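Local coordinates for biotin protein ligase-like protein of unknown function (Silicibacter sp., PDB 3BFM) that is of unknown function but resembles biotin protein ligases, sharing the biotin/lipoate ligase family domain and carrying a bound calcium ion, at residues A[49-55]-A[123-129]; A[74-78]-A[162-167]; A[89-93]-A[186-191]. One frame throughout, in Å; residues are numbered along the deposited sequence. Where two conformers were deposited one is given.

Interaction 1: residues A[49-55]-A[123-129]; sequences LRAALVL and LVVGLDL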
ATOM      1  N   LEU A  49      10.531  14.547 -16.060  1.00 16.29           N
ATOM      2  CA  LEU A  49       9.637  13.821 -15.143  0.50 17.91           C
ATOM      3  C   LEU A  49      10.245  13.815 -13.748  1.00 19.83           C
ATOM      4  O   LEU A  49      11.389  13.431 -13.582  1.00 15.25           O
ATOM      5  CB  LEU A  49       9.384  12.373 -15.614  0.50 19.16           C
ATOM      6  CG  LEU A  49       8.637  11.389 -14.682  0.50 20.69           C
ATOM      7  CD1 LEU A  49       7.200  11.887 -14.415  0.50 14.59           C
ATOM      8  CD2 LEU A  49       8.594   9.976 -15.255  0.50 18.80           C
ATOM      9  N   ARG A  50       9.486  14.244 -12.742  1.00 16.83           N
ATOM     10  CA  ARG A  50       9.961  14.131 -11.361  1.00 20.39           C
ATOM     11  C   ARG A  50       8.912  13.420 -10.564  1.00 16.68           C
ATOM     12  O   ARG A  50       7.716  13.599 -10.832  1.00 16.54           O
ATOM     13  CB  ARG A  50      10.314  15.486 -10.739  1.00 19.47           C
ATOM     14  CG  ARG A  50      11.533  16.118 -11.401  1.00 21.53           C
ATOM     15  CD  ARG A  50      11.739  17.542 -10.909  1.00 26.56           C
ATOM     16  NE  ARG A  50      10.878  18.434 -11.649  1.00 29.14           N
ATOM     17  CZ  ARG A  50      10.657  19.707 -11.342  1.00 33.67           C
ATOM     18  NH1 ARG A  50      11.219  20.270 -10.281  1.00 30.54           N
ATOM     19  NH2 ARG A  50       9.855  20.424 -12.105  1.00 25.53           N
ATOM     20  N   ALA A  51       9.353  12.597  -9.614  1.00 13.83           N
ATOM     21  CA  ALA A  51       8.452  11.932  -8.732  1.00 14.62           C
ATOM     22  C   ALA A  51       9.154  11.539  -7.476  1.00 15.27           C
ATOM     23  O   ALA A  51      10.394  11.505  -7.410  1.00 15.31           O
ATOM     24  CB  ALA A  51       7.784  10.730  -9.442  1.00 13.73           C
ATOM     25  N   ALA A  52       8.390  11.318  -6.427  1.00 12.46           N
ATOM     26  CA  ALA A  52       9.010  10.946  -5.126  1.00 14.29           C
ATOM     27  C   ALA A  52       8.007  10.084  -4.377  1.00 14.84           C
ATOM     28  O   ALA A  52       6.823  10.365  -4.403  1.00 17.51           O
ATOM     29  CB  ALA A  52       9.456  12.182  -4.293  1.00 13.42           C
ATOM     30  N   LEU A  53       8.539   9.054  -3.718  1.00 15.76           N
ATOM     31  CA  LEU A  53       7.778   8.086  -2.904  0.70 17.59           C
ATOM     32  C   LEU A  53       8.134   8.227  -1.438  1.00 16.49           C
ATOM     33  O   LEU A  53       9.338   8.241  -1.086  1.00 15.56           O
ATOM     34  CB  LEU A  53       8.167   6.658  -3.245  0.70 15.56           C
ATOM     35  CG  LEU A  53       8.388   6.262  -4.687  0.70 19.15           C
ATOM     36  CD1 LEU A  53       8.810   4.802  -4.675  0.70 23.43           C
ATOM     37  CD2 LEU A  53       7.107   6.470  -5.490  0.70 17.91           C
ATOM     38  N   VAL A  54       7.100   8.284  -0.587  1.00 16.97           N
ATOM     39  CA  VAL A  54       7.276   8.259   0.877  1.00 17.38           C
ATOM     40  C   VAL A  54       7.130   6.805   1.336  1.00 17.72           C
ATOM     41  O   VAL A  54       6.130   6.127   1.002  1.00 20.54           O
ATOM     42  CB  VAL A  54       6.243   9.135   1.619  1.00 16.85           C
ATOM     43  CG1 VAL A  54       6.356   8.935   3.145  1.00 20.29           C
ATOM     44  CG2 VAL A  54       6.391  10.633   1.187  1.00 15.60           C
ATOM     45  N   LEU A  55       8.151   6.359   2.065  1.00 19.73           N
ATOM     46  CA  LEU A  55       8.259   5.014   2.621  1.00 17.42           C
ATOM     47  C   LEU A  55       8.524   5.079   4.136  1.00 20.75           C
ATOM     48  O   LEU A  55       8.980   6.101   4.673  1.00 22.57           O
ATOM     49  CB  LEU A  55       9.417   4.292   1.943  1.00 17.35           C
ATOM     50  CG  LEU A  55       9.356   4.296   0.424  1.00 21.78           C
ATOM     51  CD1 LEU A  55      10.608   3.691  -0.213  1.00 29.46           C
ATOM     52  CD2 LEU A  55       8.117   3.520   0.006  1.00 22.84           C
ATOM     53  N   LEU A 123      11.349   7.701   5.033  1.00 19.85           N
ATOM     54  CA  LEU A 123      12.339   7.731   4.002  1.00 18.66           C
ATOM     55  C   LEU A 123      11.644   8.131   2.697  1.00 16.90           C
ATOM     56  O   LEU A 123      10.514   7.742   2.465  1.00 16.48           O
ATOM     57  CB  LEU A 123      12.947   6.344   3.892  1.00 23.25           C
ATOM     58  CG  LEU A 123      14.233   6.193   3.108  1.00 30.33           C
ATOM     59  CD1 LEU A 123      15.204   5.211   3.803  1.00 33.76           C
ATOM     60  CD2 LEU A 123      13.936   5.765   1.662  1.00 38.11           C
ATOM     61  N   VAL A 124      12.309   8.924   1.879  1.00 17.38           N
ATOM     62  CA  VAL A 124      11.759   9.327   0.572  1.00 14.97           C
ATOM     63  C   VAL A 124      12.760   9.001  -0.504  1.00 15.76           C
ATOM     64  O   VAL A 124      13.951   9.273  -0.339  1.00 18.44           O
ATOM     65  CB  VAL A 124      11.465  10.855   0.523  1.00 16.44           C
ATOM     66  CG1 VAL A 124      11.161  11.336  -0.896  1.00 17.70           C
ATOM     67  CG2 VAL A 124      10.327  11.209   1.499  1.00 13.02           C
ATOM     68  N   VAL A 125      12.278   8.390  -1.585  1.00 17.17           N
ATOM     69  CA  VAL A 125      13.085   8.184  -2.793  1.00 15.16           C
ATOM     70  C   VAL A 125      12.537   9.015  -3.923  1.00 15.80           C
ATOM     71  O   VAL A 125      11.353   8.942  -4.233  1.00 15.34           O
ATOM     72  CB  VAL A 125      13.125   6.695  -3.197  1.00 14.45           C
ATOM     73  CG1 VAL A 125      13.841   6.528  -4.532  1.00 17.16           C
ATOM     74  CG2 VAL A 125      13.784   5.928  -2.111  1.00 18.88           C
ATOM     75  N   GLY A 126      13.393   9.790  -4.567  1.00 15.68           N
ATOM     76  CA  GLY A 126      12.957  10.661  -5.639  1.00 19.31           C
ATOM     77  C   GLY A 126      13.598  10.294  -6.952  1.00 18.53           C
ATOM     78  O   GLY A 126      14.765   9.882  -6.970  1.00 23.08           O
ATOM     79  N   LEU A 127      12.822  10.426  -8.027  1.00 16.10           N
ATOM     80  CA  LEU A 127      13.279  10.210  -9.373  1.00 14.04           C
ATOM     81  C   LEU A 127      13.296  11.571 -10.091  1.00 16.84           C
ATOM     82  O   LEU A 127      12.338  12.351  -9.976  1.00 15.14           O
ATOM     83  CB  LEU A 127      12.303   9.236 -10.080  1.00 15.99           C
ATOM     84  CG  LEU A 127      12.531   9.042 -11.575  1.00 17.28           C
ATOM     85  CD1 LEU A 127      13.927   8.407 -11.825  1.00 15.66           C
ATOM     86  CD2 LEU A 127      11.400   8.199 -12.261  1.00 17.13           C
ATOM     87  N   ASP A 128      14.411  11.886 -10.757  1.00 15.32           N
ATOM     88  CA  ASP A 128      14.465  13.016 -11.678  1.00 18.09           C
ATOM     89  C   ASP A 128      14.936  12.460 -13.039  1.00 16.53           C
ATOM     90  O   ASP A 128      15.993  11.848 -13.127  1.00 22.06           O
ATOM     91  CB  ASP A 128      15.416  14.082 -11.179  1.00 20.88           C
ATOM     92  CG  ASP A 128      14.844  14.907 -10.015  1.00 33.09           C
ATOM     93  OD1 ASP A 128      14.664  14.373  -8.898  1.00 44.94           O
ATOM     94  OD2 ASP A 128      14.618  16.120 -10.217  1.00 50.74           O
ATOM     95  N   LEU A 129      14.130  12.643 -14.082  1.00 17.96           N
ATOM     96  CA  LEU A 129      14.461  12.092 -15.364  1.00 16.51           C
ATOM     97  C   LEU A 129      14.238  13.136 -16.448  1.00 17.37           C
ATOM     98  O   LEU A 129      13.088  13.585 -16.666  1.00 17.00           O
ATOM     99  CB  LEU A 129      13.621  10.827 -15.639  1.00 16.61           C
ATOM    100  CG  LEU A 129      13.854  10.017 -16.909  1.00 15.79           C
ATOM    101  CD1 LEU A 129      15.194   9.257 -16.804  1.00 20.46           C
ATOM    102  CD2 LEU A 129      12.715   9.003 -17.234  1.00 18.05           C
TER
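Strands 49-55 and 123-129 run antiparallel, and every residue pair from L49-L129 to L55-L123 is in register, a textbook ladder in the middle of the mixed sheet. Backbone bonding comes first. L49, A51, L53 and L55 form hydrogen-bonded pairs with L129, L127, V125 and L123, each exchanging two N-H...O=C bonds, eight in all; the shortest runs from L127 N to A51 O, at 2.7 Å. In the non-hydrogen-bonded pairs the CA atoms lean on carbonyls instead, as where V124 CA comes 3.1 Å from L53 O. The strands draw together most at A52-G126, CA to CA 4.0 Å, where the glycine brings no side chain.

Apolar packing divides by face. Leucines and V125 crowd the side that also holds A51, with L55 CD1 4.3 Å from V125 CG2; W163 of helix 156-175 covers L53 and L127 there. On the other side V124 places CG1 over A52 CB and meets V54 CG2 with CG2 at 4.0 Å, under A27 of helix 23-32.

R50 and D128 are opposite in charge but meet through the aliphatic part of the arginine. R50 lays CG and CD against the carboxylate, CD 3.3 Å from D128 OD2, and the bend at chi3 (-82°) turns the guanidinium away, leaving NE 4.6 Å from that oxygen. D128 OD1 takes a salt bridge from R108, while R50 NH1 makes only a long, weak ion pair with D22, a calcium ligand. The chemistry thus implies a ladder held by backbone bonds, apolar on one face, with its charges gathered at one end of the other, near the metal site.

Interaction 2: residues A[74-78]-A[162-167]; sequences GFQNA and SWARHC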
ATOM      1  N   GLY A  74      13.344  -1.152  -9.679  1.00 18.52           N
ATOM      2  CA  GLY A  74      11.988  -0.767 -10.091  1.00 16.86           C
ATOM      3  C   GLY A  74      11.969   0.054 -11.381  1.00 17.65           C
ATOM      4  O   GLY A  74      11.165  -0.207 -12.306  1.00 19.05           O
ATOM      5  N   PHE A  75      12.831   1.061 -11.445  1.00 17.67           N
ATOM      6  CA  PHE A  75      12.952   1.903 -12.634  1.00 17.31           C
ATOM      7  C   PHE A  75      13.441   1.170 -13.875  1.00 17.71           C
ATOM      8  O   PHE A  75      12.899   1.350 -14.970  1.00 17.14           O
ATOM      9  CB  PHE A  75      13.867   3.087 -12.375  1.00 15.55           C
ATOM     10  CG  PHE A  75      14.007   3.981 -13.557  1.00 17.96           C
ATOM     11  CD1 PHE A  75      12.989   4.885 -13.866  1.00 19.72           C
ATOM     12  CD2 PHE A  75      15.092   3.890 -14.421  1.00 17.65           C
ATOM     13  CE1 PHE A  75      13.086   5.705 -14.958  1.00 19.41           C
ATOM     14  CE2 PHE A  75      15.168   4.714 -15.536  1.00 24.24           C
ATOM     15  CZ  PHE A  75      14.150   5.612 -15.801  1.00 20.85           C
ATOM     16  N   GLN A  76      14.517   0.393 -13.731  1.00 20.17           N
ATOM     17  CA  GLN A  76      14.995  -0.403 -14.859  1.00 17.29           C
ATOM     18  C   GLN A  76      13.882  -1.323 -15.400  1.00 18.51           C
ATOM     19  O   GLN A  76      13.701  -1.422 -16.617  1.00 19.23           O
ATOM     20  CB  GLN A  76      16.237  -1.198 -14.481  1.00 19.49           C
ATOM     21  CG  GLN A  76      16.869  -1.965 -15.669  1.00 22.67           C
ATOM     22  CD  GLN A  76      16.165  -3.276 -16.019  1.00 23.71           C
ATOM     23  OE1 GLN A  76      15.487  -3.894 -15.206  1.00 28.07           O
ATOM     24  NE2 GLN A  76      16.338  -3.702 -17.261  1.00 34.77           N
ATOM     25  N   ASN A  77      13.122  -1.970 -14.506  1.00 16.89           N
ATOM     26  CA  ASN A  77      12.046  -2.869 -14.925  1.00 18.46           C
ATOM     27  C   ASN A  77      10.922  -2.099 -15.607  1.00 18.97           C
ATOM     28  O   ASN A  77      10.345  -2.560 -16.593  1.00 18.22           O
ATOM     29  CB  ASN A  77      11.402  -3.578 -13.727  1.00 16.98           C
ATOM     30  CG  ASN A  77      12.292  -4.610 -13.030  1.00 26.06           C
ATOM     31  OD1 ASN A  77      11.809  -5.277 -12.124  1.00 31.87           O
ATOM     32  ND2 ASN A  77      13.549  -4.720 -13.391  1.00 21.66           N
ATOM     33  N   ALA A  78      10.601  -0.934 -15.054  1.00 16.08           N
ATOM     34  CA  ALA A  78       9.555  -0.057 -15.549  1.00 17.37           C
ATOM     35  C   ALA A  78       9.912   0.434 -16.942  1.00 17.88           C
ATOM     36  O   ALA A  78       9.125   0.298 -17.858  1.00 20.60           O
ATOM     37  CB  ALA A  78       9.322   1.125 -14.573  1.00 15.34           C
ATOM     38  N   SER A 162       4.268   2.894 -14.068  1.00 16.80           N
ATOM     39  CA  SER A 162       5.030   1.653 -14.105  0.70 17.22           C
ATOM     40  C   SER A 162       6.136   1.637 -13.049  1.00 15.80           C
ATOM     41  O   SER A 162       6.394   0.611 -12.429  1.00 18.14           O
ATOM     42  CB  SER A 162       5.600   1.445 -15.493  0.70 18.00           C
ATOM     43  OG  SER A 162       6.086   0.137 -15.608  0.70 14.13           O
ATOM     44  N   TRP A 163       6.777   2.783 -12.838  1.00 15.33           N
ATOM     45  CA  TRP A 163       7.824   2.867 -11.817  1.00 13.03           C
ATOM     46  C   TRP A 163       7.177   2.523 -10.458  1.00 12.90           C
ATOM     47  O   TRP A 163       7.636   1.648  -9.702  1.00 16.83           O
ATOM     48  CB  TRP A 163       8.469   4.226 -11.801  1.00 18.78           C
ATOM     49  CG  TRP A 163       9.564   4.363 -10.768  1.00 13.71           C
ATOM     50  CD1 TRP A 163      10.682   3.565 -10.634  1.00 16.90           C
ATOM     51  CD2 TRP A 163       9.671   5.376  -9.771  1.00 17.82           C
ATOM     52  NE1 TRP A 163      11.452   4.022  -9.612  1.00 20.92           N
ATOM     53  CE2 TRP A 163      10.862   5.131  -9.057  1.00 18.62           C
ATOM     54  CE3 TRP A 163       8.863   6.452  -9.400  1.00 18.13           C
ATOM     55  CZ2 TRP A 163      11.264   5.919  -7.972  1.00 22.66           C
ATOM     56  CZ3 TRP A 163       9.249   7.245  -8.313  1.00 22.51           C
ATOM     57  CH2 TRP A 163      10.448   6.987  -7.628  1.00 21.71           C
ATOM     58  N   ALA A 164       6.086   3.218 -10.157  1.00 17.60           N
ATOM     59  CA  ALA A 164       5.382   2.967  -8.896  1.00 18.86           C
ATOM     60  C   ALA A 164       5.031   1.492  -8.693  1.00 19.93           C
ATOM     61  O   ALA A 164       5.289   0.928  -7.607  1.00 21.21           O
ATOM     62  CB  ALA A 164       4.149   3.856  -8.763  1.00 19.98           C
ATOM     63  N   ARG A 165       4.462   0.866  -9.714  1.00 19.41           N
ATOM     64  CA  ARG A 165       4.086  -0.534  -9.653  1.00 19.05           C
ATOM     65  C   ARG A 165       5.282  -1.449  -9.468  1.00 15.26           C
ATOM     66  O   ARG A 165       5.269  -2.340  -8.593  1.00 19.64           O
ATOM     67  CB  ARG A 165       3.341  -0.998 -10.908  1.00 23.32           C
ATOM     68  CG  ARG A 165       1.874  -0.808 -10.881  1.00 35.22           C
ATOM     69  CD  ARG A 165       1.176  -1.662 -11.938  1.00 35.19           C
ATOM     70  NE  ARG A 165       1.828  -1.580 -13.256  1.00 44.63           N
ATOM     71  CZ  ARG A 165       1.682  -0.583 -14.140  1.00 46.23           C
ATOM     72  NH1 ARG A 165       0.912   0.476 -13.882  1.00 49.33           N
ATOM     73  NH2 ARG A 165       2.329  -0.641 -15.300  1.00 37.83           N
ATOM     74  N   HIS A 166       6.332  -1.259 -10.252  1.00 16.60           N
ATOM     75  CA  HIS A 166       7.490  -2.126 -10.064  1.00 14.85           C
ATOM     76  C   HIS A 166       8.263  -1.879  -8.752  1.00 14.93           C
ATOM     77  O   HIS A 166       8.744  -2.820  -8.140  1.00 14.69           O
ATOM     78  CB  HIS A 166       8.447  -2.016 -11.255  1.00 14.77           C
ATOM     79  CG  HIS A 166       7.981  -2.734 -12.464  1.00 16.14           C
ATOM     80  ND1 HIS A 166       7.261  -2.124 -13.456  1.00 20.49           N
ATOM     81  CD2 HIS A 166       8.144  -4.024 -12.848  1.00 17.01           C
ATOM     82  CE1 HIS A 166       6.977  -3.011 -14.400  1.00 18.17           C
ATOM     83  NE2 HIS A 166       7.506  -4.167 -14.053  1.00 26.15           N
ATOM     84  N   CYS A 167       8.365  -0.626  -8.290  1.00 17.08           N
ATOM     85  CA  CYS A 167       8.899  -0.369  -6.959  1.00 17.74           C
ATOM     86  C   CYS A 167       8.117  -1.108  -5.883  1.00 18.04           C
ATOM     87  O   CYS A 167       8.689  -1.712  -4.984  1.00 18.50           O
ATOM     88  CB  CYS A 167       8.920   1.131  -6.653  1.00 17.58           C
ATOM     89  SG  CYS A 167      10.171   1.981  -7.577  1.00 21.12           S
TER
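H166 meets helix 74-78 with a face of its imidazole: the N77-A78 peptide lies over that face, N77 C above the ring centre. CD2 touches N77 CB at 3.4 Å, while H166 CB rests against G74 O, also at 3.4 Å. The N77 amide stands almost upright to the imidazole. Alongside, A78 CB rests against S162 OG and W163 N, each 3.5 Å away, and G74 lets C167 approach, SG to CA 4.1 Å. On the flank nearer the sheet, W163 sets the CD1 edge of its indole against the backbone of F75, with CD1 3.4 Å from F75 N. The two aromatic side chains then form an offset edge-to-face pair, the edge of F75 toward the face of the indole, centroids 6.0 Å apart and planes at 73°.

A second shell fixes these groups. S162 O takes two donors from opposite faces of its plane: the helical H166 N, and H166 ND1 at 3.0 Å from above the carbonyl plane. The ND1 bond, with a weak one to S162 OG, limits how the imidazole turns. W163 points CG away from its own backbone N (chi1 -180°), which carries the indole beside helix 67-82, where NE1 bonds to C71 O. N77 is held at both ends of its amide, ND2 by Q76 OE1 and OD1 by W170 NE1. Farther out, F75 bears on L127 and L129 of strand 123-130, and W163 reaches A51.

Crossing at 126° with axes 7.9 Å apart, the short segments make a close packing in which G74 and A78 of one helix receive the larger side chains of the other, while both helices cover one face of a sheet, consistent with the alpha+beta fold of the biotin/lipoate ligase family.

Interaction 3: residues A[89-93]-A[186-191]; sequences VHLDW and WRGLAH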
ATOM      1  N   VAL A  89      19.532   0.199 -19.599  1.00 23.75           N
ATOM      2  CA  VAL A  89      19.536   1.007 -18.382  1.00 24.16           C
ATOM      3  C   VAL A  89      20.567   0.435 -17.391  1.00 21.62           C
ATOM      4  O   VAL A  89      20.575  -0.767 -17.120  1.00 26.22           O
ATOM      5  CB  VAL A  89      18.126   1.070 -17.785  1.00 22.90           C
ATOM      6  CG1 VAL A  89      18.125   1.907 -16.566  1.00 27.28           C
ATOM      7  CG2 VAL A  89      17.147   1.659 -18.840  1.00 30.39           C
ATOM      8  N   HIS A  90      21.454   1.289 -16.875  1.00 22.05           N
ATOM      9  CA  HIS A  90      22.318   0.903 -15.763  1.00 20.71           C
ATOM     10  C   HIS A  90      22.160   1.841 -14.572  1.00 21.55           C
ATOM     11  O   HIS A  90      21.804   3.023 -14.718  1.00 19.85           O
ATOM     12  CB  HIS A  90      23.782   0.887 -16.202  1.00 23.29           C
ATOM     13  CG  HIS A  90      24.093  -0.179 -17.202  1.00 28.03           C
ATOM     14  ND1 HIS A  90      24.332   0.099 -18.534  1.00 31.01           N
ATOM     15  CD2 HIS A  90      24.181  -1.523 -17.075  1.00 34.37           C
ATOM     16  CE1 HIS A  90      24.572  -1.028 -19.180  1.00 28.69           C
ATOM     17  NE2 HIS A  90      24.483  -2.029 -18.318  1.00 31.58           N
ATOM     18  N   LEU A  91      22.446   1.305 -13.398  1.00 20.99           N
ATOM     19  CA  LEU A  91      22.272   1.992 -12.133  1.00 16.29           C
ATOM     20  C   LEU A  91      23.605   2.279 -11.477  1.00 22.14           C
ATOM     21  O   LEU A  91      24.393   1.364 -11.232  1.00 25.72           O
ATOM     22  CB  LEU A  91      21.416   1.133 -11.191  1.00 17.40           C
ATOM     23  CG  LEU A  91      20.031   0.671 -11.666  1.00 18.46           C
ATOM     24  CD1 LEU A  91      19.421  -0.361 -10.654  1.00 16.27           C
ATOM     25  CD2 LEU A  91      19.098   1.888 -11.911  1.00 19.28           C
ATOM     26  N   ASP A  92      23.877   3.539 -11.181  1.00 20.18           N
ATOM     27  CA  ASP A  92      25.042   3.855 -10.385  1.00 18.31           C
ATOM     28  C   ASP A  92      24.771   3.607  -8.885  1.00 20.79           C
ATOM     29  O   ASP A  92      23.652   3.772  -8.354  1.00 17.72           O
ATOM     30  CB  ASP A  92      25.481   5.297 -10.634  1.00 18.66           C
ATOM     31  CG  ASP A  92      26.880   5.596 -10.139  1.00 29.43           C
ATOM     32  OD1 ASP A  92      27.135   5.439  -8.921  1.00 28.40           O
ATOM     33  OD2 ASP A  92      27.714   6.034 -10.985  1.00 29.54           O
ATOM     34  N   TRP A  93      25.834   3.238  -8.170  1.00 20.48           N
ATOM     35  CA  TRP A  93      25.730   2.996  -6.740  1.00 18.38           C
ATOM     36  C   TRP A  93      25.139   4.214  -6.010  1.00 17.12           C
ATOM     37  O   TRP A  93      24.353   4.072  -5.059  1.00 19.08           O
ATOM     38  CB  TRP A  93      27.132   2.679  -6.207  1.00 19.72           C
ATOM     39  CG  TRP A  93      27.203   2.493  -4.760  1.00 21.26           C
ATOM     40  CD1 TRP A  93      26.904   1.382  -4.058  1.00 20.30           C
ATOM     41  CD2 TRP A  93      27.616   3.476  -3.813  1.00 20.88           C
ATOM     42  NE1 TRP A  93      27.080   1.611  -2.719  1.00 19.18           N
ATOM     43  CE2 TRP A  93      27.505   2.899  -2.536  1.00 20.50           C
ATOM     44  CE3 TRP A  93      28.020   4.793  -3.919  1.00 19.76           C
ATOM     45  CZ2 TRP A  93      27.836   3.594  -1.379  1.00 21.10           C
ATOM     46  CZ3 TRP A  93      28.333   5.488  -2.786  1.00 21.60           C
ATOM     47  CH2 TRP A  93      28.249   4.893  -1.531  1.00 21.02           C
ATOM     48  N   TRP A 186      20.189  -6.209  -8.763  1.00 21.40           N
ATOM     49  CA  TRP A 186      20.901  -4.929  -8.761  1.00 22.07           C
ATOM     50  C   TRP A 186      22.324  -5.072  -9.321  1.00 23.21           C
ATOM     51  O   TRP A 186      22.763  -4.269 -10.162  1.00 22.15           O
ATOM     52  CB  TRP A 186      20.922  -4.282  -7.361  1.00 19.73           C
ATOM     53  CG  TRP A 186      21.458  -2.919  -7.421  1.00 19.58           C
ATOM     54  CD1 TRP A 186      20.760  -1.770  -7.694  1.00 17.39           C
ATOM     55  CD2 TRP A 186      22.823  -2.533  -7.289  1.00 20.64           C
ATOM     56  NE1 TRP A 186      21.616  -0.696  -7.758  1.00 16.98           N
ATOM     57  CE2 TRP A 186      22.883  -1.140  -7.479  1.00 18.75           C
ATOM     58  CE3 TRP A 186      23.997  -3.223  -6.973  1.00 24.43           C
ATOM     59  CZ2 TRP A 186      24.053  -0.431  -7.394  1.00 23.00           C
ATOM     60  CZ3 TRP A 186      25.193  -2.499  -6.897  1.00 25.09           C
ATOM     61  CH2 TRP A 186      25.206  -1.121  -7.097  1.00 23.61           C
ATOM     62  N   ARG A 187      23.018  -6.127  -8.917  1.00 22.90           N
ATOM     63  CA  ARG A 187      24.375  -6.354  -9.425  1.00 28.44           C
ATOM     64  C   ARG A 187      24.419  -6.444 -10.954  1.00 25.23           C
ATOM     65  O   ARG A 187      25.340  -5.911 -11.562  1.00 27.55           O
ATOM     66  CB  ARG A 187      25.002  -7.613  -8.782  1.00 28.77           C
ATOM     67  CG  ARG A 187      26.270  -8.098  -9.461  1.00 40.47           C
ATOM     68  CD  ARG A 187      26.861  -9.310  -8.762  1.00 39.25           C
ATOM     69  NE  ARG A 187      28.273  -9.455  -9.131  1.00 51.98           N
ATOM     70  CZ  ARG A 187      29.299  -8.899  -8.485  1.00 55.62           C
ATOM     71  NH1 ARG A 187      29.120  -8.151  -7.400  1.00 59.42           N
ATOM     72  NH2 ARG A 187      30.535  -9.107  -8.919  1.00 60.29           N
ATOM     73  N   GLY A 188      23.422  -7.069 -11.565  1.00 25.25           N
ATOM     74  CA  GLY A 188      23.350  -7.161 -13.017  1.00 26.21           C
ATOM     75  C   GLY A 188      23.193  -5.838 -13.741  1.00 28.22           C
ATOM     76  O   GLY A 188      23.549  -5.725 -14.913  1.00 30.92           O
ATOM     77  N   LEU A 189      22.638  -4.844 -13.045  1.00 26.07           N
ATOM     78  CA  LEU A 189      22.409  -3.509 -13.582  1.00 24.71           C
ATOM     79  C   LEU A 189      23.435  -2.489 -13.160  1.00 24.97           C
ATOM     80  O   LEU A 189      23.435  -1.349 -13.667  1.00 24.98           O
ATOM     81  CB  LEU A 189      21.030  -3.035 -13.137  1.00 26.19           C
ATOM     82  CG  LEU A 189      19.888  -3.942 -13.569  1.00 28.62           C
ATOM     83  CD1 LEU A 189      18.585  -3.455 -12.936  1.00 28.45           C
ATOM     84  CD2 LEU A 189      19.782  -3.997 -15.099  1.00 26.73           C
ATOM     85  N   ALA A 190      24.322  -2.859 -12.243  1.00 23.53           N
ATOM     86  CA  ALA A 190      25.203  -1.871 -11.637  1.00 24.06           C
ATOM     87  C   ALA A 190      26.151  -1.303 -12.693  1.00 27.27           C
ATOM     88  O   ALA A 190      26.727  -2.046 -13.475  1.00 29.78           O
ATOM     89  CB  ALA A 190      25.994  -2.462 -10.484  1.00 24.81           C
ATOM     90  N   HIS A 191      26.307   0.016 -12.698  1.00 25.21           N
ATOM     91  CA  HIS A 191      27.247   0.674 -13.562  1.00 25.55           C
ATOM     92  C   HIS A 191      28.645   0.617 -12.982  1.00 24.93           C
ATOM     93  O   HIS A 191      28.859   1.078 -11.872  1.00 25.12           O
ATOM     94  CB  HIS A 191      26.889   2.127 -13.682  1.00 25.65           C
ATOM     95  CG  HIS A 191      27.873   2.916 -14.464  1.00 26.19           C
ATOM     96  ND1 HIS A 191      28.015   2.781 -15.827  1.00 29.65           N
ATOM     97  CD2 HIS A 191      28.759   3.861 -14.078  1.00 27.32           C
ATOM     98  CE1 HIS A 191      28.950   3.612 -16.251  1.00 27.97           C
ATOM     99  NE2 HIS A 191      29.416   4.282 -15.211  1.00 30.38           N
TER
HETATM  100  O   HOH W   1      21.708   2.144  -7.138  1.00 33.42           O
HETATM  101  O   HOH W   2      28.194   2.583  -9.763  1.00 32.25           O
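The indole of W186 is the flat group that dominates this contact: W93 CA and D92 O lie at its edge, W93 CA 3.9 Å from CZ2, and L91 approaches it obliquely, CD1 3.5 Å from W186 CD1. A190, from the same segment as W186, sets its CB over one face, displaced toward the rim. W93 in turn receives W186 CH2 at the edge of its own indole, and the ring of H90 has L189 O at its edge, in plane. These rings flank a single backbone bridge, L91 with A190, by which the chain leaving helix 179-189 adds briefly to the edge strand 89-91 of the mixed sheet.

The bridge is made of two bonds on one residue: L91 N donates to L189 O at 2.8 Å, and H191 N donates to L91 O at 2.8 Å. Both donors stand above the acceptor's carbonyl plane, by 36° and 45°, although the N-H groups point fairly straight.

Apolar packing adds to the bridge. L91 and L189 lie side by side and point the same way, with their CD1 atoms 3.9 Å apart, and L189 also touches Q76 of helix 67-82. H191 turns CB over L91 O, at 3.6 Å.

Polar groups beyond the strand have further partners. D92 OD1 accepts from N94 N and pairs with R197, and W93 NE1 donates to F213 O, which links the segment to the turn between strands 205-209 and 215-218. Two waters bridge the segments: one joins W93 N and H191 O; the other donates to D92 O at 2.8 Å and accepts from W186 NE1 at 2.9 Å.

In the fold
Followed from the N terminus, the chain enters strand 48-55, passes helix 67-82 and strand 89-91, and only then returns through strand 123-130, where interaction 1 closes the first loop. Interaction 2 closes next, when helix 156-175 reaches back to 74-78, and interaction 3 last, when 186-191 meets 89-93. All three loops cross one another. Interactions 1 and 2 touch through W163 and F75, which tie the helical layer to the middle of the sheet; 2 and 3 touch where Q76 meets V89 and L189. Interactions 1 and 3 share the sheet without touching, their nearest atoms about 8 Å apart; helix 67-82 touches strand 123-130 through F75 and strand 89-91 through Q76.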